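Local coordinates for protein pyruvate kinase 1 (Trypanosoma brucei brucei, PDB 4KCT) that transfers the phosphoryl group of phosphoenolpyruvate to ADP, yielding pyruvate and ATP, and also has an intrinsic oxaloacetate decarboxylase activity, at residues Ile367-Glu379 / Gly404-Asn416. Numbering follows the deposited sequence.
Sequences IKNLQKIPMCPEE and GRSARLISKYRPN. With FDP (2,6-di-O-phosphono-beta-D-fructofuranose), chain F.
Glu379 OE2 takes two hydrogen bonds from Lys412 and Tyr413: Lys412 NZ forms a salt bridge with it at 2.6 Å on the syn side, and Tyr413 OH donates to it at 2.5 Å on the anti side, both somewhat out of the carboxylate plane. The fully extended Lys412 also gives NZ to Gln371 OE1 (2.8 Å), approaching from above the amide's carbonyl plane. Gln371 is itself held, since its NE2 bonds the Ile367 and Val288 carbonyls. Just after the N-cap Gly404, Arg405 makes a salt bridge, NH1 and NH2 both bonding Glu378 OE1 at 2.7 and 2.9 Å on its anti side, from opposite faces of the carboxylate.

Van der Waals contacts accompany these bonds. Leu409 sets CD1 against Glu379 CD and CD2 against Glu378 CG, each at 3.8 Å. The Tyr413 ring receives Lys368 CA at its edge and Ile367 CG2 obliquely, while Met375 CE approaches its hydroxyl.

Ser406 N and OG both bond FDP O4P, so the contact includes part of the effector site. The contact joins helices 362-369 and 377-392 to helix 405-412 of the alpha/beta domain, whose Ile410 packs on strands 396-400 and 419-423; Glu391 of a second subunit packs against Lys368.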
# COMPACT_ATOMS: atom_id res chain seq x y z
N ILE A 367 0.74 4.89 12.57
CA ILE A 367 0.01 5.53 13.67
C ILE A 367 -1.03 6.54 13.17
O ILE A 367 -2.17 6.50 13.58
CB ILE A 367 0.98 6.21 14.67
CG1 ILE A 367 1.80 5.13 15.40
CG2 ILE A 367 0.21 7.10 15.67
CD1 ILE A 367 3.07 5.66 16.02
N LYS A 368 -0.63 7.43 12.26
CA LYS A 368 -1.55 8.42 11.71
C LYS A 368 -2.75 7.77 11.00
O LYS A 368 -3.89 8.22 11.15
CB LYS A 368 -0.80 9.34 10.74
CG LYS A 368 -1.63 10.54 10.32
CD LYS A 368 -0.78 11.61 9.63
CE LYS A 368 -0.90 11.51 8.12
NZ LYS A 368 -0.14 10.34 7.59
N ASN A 369 -2.49 6.69 10.28
CA ASN A 369 -3.56 6.00 9.52
C ASN A 369 -4.62 5.32 10.40
O ASN A 369 -5.71 4.99 9.94
CB ASN A 369 -2.95 4.96 8.55
CG ASN A 369 -2.21 5.62 7.38
OD1 ASN A 369 -2.35 6.82 7.14
ND2 ASN A 369 -1.35 4.85 6.72
N LEU A 370 -4.31 5.12 11.68
CA LEU A 370 -5.30 4.50 12.56
C LEU A 370 -6.09 5.51 13.41
O LEU A 370 -6.89 5.12 14.23
CB LEU A 370 -4.63 3.46 13.46
CG LEU A 370 -4.16 2.21 12.66
CD1 LEU A 370 -3.23 1.34 13.50
CD2 LEU A 370 -5.40 1.40 12.23
N GLN A 371 -5.81 6.80 13.24
CA GLN A 371 -6.52 7.80 14.04
C GLN A 371 -7.90 8.09 13.45
O GLN A 371 -8.08 8.13 12.23
CB GLN A 371 -5.70 9.10 14.14
CG GLN A 371 -4.25 8.92 14.62
CD GLN A 371 -4.18 8.26 15.98
OE1 GLN A 371 -4.88 8.67 16.92
NE2 GLN A 371 -3.44 7.18 16.07
N LYS A 372 -8.86 8.35 14.31
CA LYS A 372 -10.20 8.70 13.87
C LYS A 372 -10.23 10.12 13.29
O LYS A 372 -9.57 11.03 13.82
CB LYS A 372 -11.17 8.57 15.04
CG LYS A 372 -12.61 8.92 14.71
CD LYS A 372 -13.46 8.93 15.97
CE LYS A 372 -14.71 8.08 15.80
NZ LYS A 372 -15.75 8.80 15.00
N ILE A 373 -10.90 10.30 12.17
CA ILE A 373 -10.99 11.62 11.53
C ILE A 373 -12.43 12.10 11.71
O ILE A 373 -13.33 11.31 11.53
CB ILE A 373 -10.68 11.52 10.01
CG1 ILE A 373 -9.26 11.00 9.77
CG2 ILE A 373 -10.89 12.86 9.32
CD1 ILE A 373 -8.21 11.63 10.67
N PRO A 374 -12.65 13.37 12.13
CA PRO A 374 -11.67 14.47 12.27
C PRO A 374 -10.86 14.36 13.58
O PRO A 374 -11.39 13.92 14.60
CB PRO A 374 -12.58 15.72 12.33
CG PRO A 374 -13.84 15.21 13.00
CD PRO A 374 -14.03 13.81 12.44
N MET A 375 -9.57 14.73 13.53
CA MET A 375 -8.77 14.89 14.74
C MET A 375 -9.18 16.19 15.40
O MET A 375 -9.58 17.11 14.72
CB MET A 375 -7.27 15.04 14.36
CG MET A 375 -6.65 13.82 13.73
SD MET A 375 -4.90 14.17 13.46
CE MET A 375 -4.37 12.53 12.93
N CYS A 376 -8.84 16.35 16.68
CA CYS A 376 -8.85 17.66 17.32
C CYS A 376 -7.76 18.51 16.69
O CYS A 376 -6.80 17.97 16.14
CB CYS A 376 -8.58 17.52 18.83
SG CYS A 376 -9.76 16.48 19.72
N PRO A 377 -7.91 19.84 16.75
CA PRO A 377 -6.94 20.72 16.09
C PRO A 377 -5.52 20.52 16.61
O PRO A 377 -4.59 20.53 15.82
CB PRO A 377 -7.44 22.15 16.42
CG PRO A 377 -8.81 22.00 17.00
CD PRO A 377 -9.06 20.56 17.33
N GLU A 378 -5.34 20.35 17.92
CA GLU A 378 -3.97 20.20 18.43
C GLU A 378 -3.29 18.92 17.92
O GLU A 378 -2.09 18.90 17.68
CB GLU A 378 -3.91 20.29 19.97
CG GLU A 378 -4.66 19.20 20.68
CD GLU A 378 -6.09 19.61 21.01
OE1 GLU A 378 -6.54 19.31 22.13
OE2 GLU A 378 -6.73 20.31 20.19
N GLU A 379 -4.08 17.88 17.68
CA GLU A 379 -3.49 16.66 17.16
C GLU A 379 -3.15 16.73 15.67
O GLU A 379 -2.08 16.28 15.26
CB GLU A 379 -4.32 15.42 17.49
CG GLU A 379 -3.60 14.15 17.07
CD GLU A 379 -4.07 12.91 17.83
OE1 GLU A 379 -5.11 12.98 18.52
OE2 GLU A 379 -3.45 11.85 17.65
N GLY A 404 2.70 18.82 29.83
CA GLY A 404 3.31 17.66 29.16
C GLY A 404 2.50 17.18 27.96
O GLY A 404 3.02 16.45 27.12
N ARG A 405 1.22 17.54 27.90
CA ARG A 405 0.31 16.94 26.94
C ARG A 405 0.77 17.13 25.46
O ARG A 405 0.76 16.17 24.68
CB ARG A 405 -1.09 17.52 27.12
CG ARG A 405 -2.13 16.80 26.28
CD ARG A 405 -3.51 17.43 26.37
NE ARG A 405 -4.34 16.93 25.26
CZ ARG A 405 -4.85 17.69 24.29
NH1 ARG A 405 -5.47 17.12 23.27
NH2 ARG A 405 -4.84 19.02 24.40
N SER A 406 1.14 18.35 25.09
CA SER A 406 1.57 18.63 23.72
C SER A 406 2.86 17.92 23.39
O SER A 406 3.09 17.55 22.24
CB SER A 406 1.77 20.14 23.48
OG SER A 406 0.57 20.86 23.77
N ALA A 407 3.75 17.77 24.37
CA ALA A 407 4.99 17.03 24.09
C ALA A 407 4.71 15.56 23.81
O ALA A 407 5.32 14.96 22.91
CB ALA A 407 5.99 17.18 25.24
N ARG A 408 3.87 14.94 24.63
CA ARG A 408 3.46 13.55 24.39
C ARG A 408 2.74 13.38 23.04
O ARG A 408 2.84 12.34 22.40
CB ARG A 408 2.58 13.03 25.54
CG ARG A 408 3.38 12.79 26.84
CD ARG A 408 2.53 12.08 27.90
NE ARG A 408 1.63 13.01 28.56
CZ ARG A 408 1.97 13.79 29.59
NH1 ARG A 408 3.20 13.73 30.14
NH2 ARG A 408 1.10 14.66 30.04
N LEU A 409 1.97 14.38 22.64
CA LEU A 409 1.25 14.34 21.38
C LEU A 409 2.19 14.37 20.17
O LEU A 409 1.94 13.71 19.17
CB LEU A 409 0.25 15.51 21.31
CG LEU A 409 -0.95 15.40 20.36
CD1 LEU A 409 -1.65 14.03 20.48
CD2 LEU A 409 -1.93 16.56 20.65
N ILE A 410 3.25 15.15 20.24
CA ILE A 410 4.30 15.11 19.22
C ILE A 410 5.08 13.80 19.22
O ILE A 410 5.27 13.17 18.18
CB ILE A 410 5.27 16.27 19.38
CG1 ILE A 410 4.54 17.60 19.11
CG2 ILE A 410 6.47 16.10 18.42
CD1 ILE A 410 5.42 18.82 19.36
N SER A 411 5.46 13.34 20.41
CA SER A 411 6.15 12.04 20.53
C SER A 411 5.30 10.88 20.00
O SER A 411 5.82 9.90 19.46
CB SER A 411 6.57 11.77 22.00
OG SER A 411 7.31 10.55 22.09
N LYS A 412 3.98 11.00 20.12
CA LYS A 412 3.08 9.96 19.65
C LYS A 412 3.37 9.66 18.15
O LYS A 412 3.24 8.51 17.70
CB LYS A 412 1.63 10.42 19.82
CG LYS A 412 0.62 9.60 19.05
CD LYS A 412 -0.82 10.09 19.36
CE LYS A 412 -1.84 9.18 18.68
NZ LYS A 412 -3.23 9.60 19.01
N TYR A 413 3.74 10.69 17.39
CA TYR A 413 3.95 10.53 15.94
C TYR A 413 5.40 10.19 15.58
O TYR A 413 5.71 9.98 14.40
CB TYR A 413 3.44 11.76 15.16
CG TYR A 413 1.93 11.80 15.15
CD1 TYR A 413 1.21 10.93 14.29
CD2 TYR A 413 1.23 12.40 16.19
CE1 TYR A 413 -0.19 10.87 14.35
CE2 TYR A 413 -0.16 12.28 16.29
CZ TYR A 413 -0.85 11.49 15.38
OH TYR A 413 -2.22 11.34 15.50
N ARG A 414 6.21 9.93 16.60
CA ARG A 414 7.49 9.24 16.40
C ARG A 414 8.41 9.97 15.38
O ARG A 414 8.82 9.39 14.39
CB ARG A 414 7.23 7.79 15.93
CG ARG A 414 6.56 6.87 16.99
CD ARG A 414 7.03 7.19 18.39
NE ARG A 414 6.92 6.06 19.34
CZ ARG A 414 6.69 6.21 20.65
NH1 ARG A 414 6.79 5.15 21.47
NH2 ARG A 414 6.50 7.43 21.17
N PRO A 415 8.69 11.26 15.62
CA PRO A 415 9.73 11.88 14.80
C PRO A 415 11.08 11.16 14.96
O PRO A 415 11.28 10.41 15.94
CB PRO A 415 9.82 13.31 15.37
CG PRO A 415 9.34 13.20 16.79
CD PRO A 415 8.25 12.13 16.72
N ASN A 416 12.03 11.41 14.04
CA ASN A 416 13.34 10.77 14.17
C ASN A 416 14.37 11.69 14.84
O ASN A 416 15.55 11.39 14.86
CB ASN A 416 13.84 10.26 12.82
CG ASN A 416 14.13 11.39 11.85
OD1 ASN A 416 14.15 12.55 12.26
ND2 ASN A 416 14.49 11.04 10.61
P1 FDP F . 0.92 28.98 26.85
O1P FDP F . 1.69 29.66 25.73
O2P FDP F . 1.81 28.61 28.01
O3P FDP F . -0.39 29.65 27.22
O1 FDP F . -2.31 28.22 26.04
C1 FDP F . -1.45 28.19 24.90
C2 FDP F . -0.35 27.16 25.14
O2 FDP F . 0.49 27.51 26.27
C3 FDP F . 0.51 26.92 23.91
O3 FDP F . 1.44 27.98 23.68
C4 FDP F . 1.23 25.64 24.32
O4 FDP F . 1.85 24.96 23.21
C5 FDP F . 0.07 24.85 24.91
O5 FDP F . -0.90 25.85 25.38
C6 FDP F . 0.55 23.97 26.06
O6 FDP F . -0.49 23.04 26.36
P2 FDP F . -0.15 21.76 27.30
O4P FDP F . 0.84 20.92 26.48
O5P FDP F . 0.45 22.38 28.53
O6P FDP F . -1.48 21.08 27.50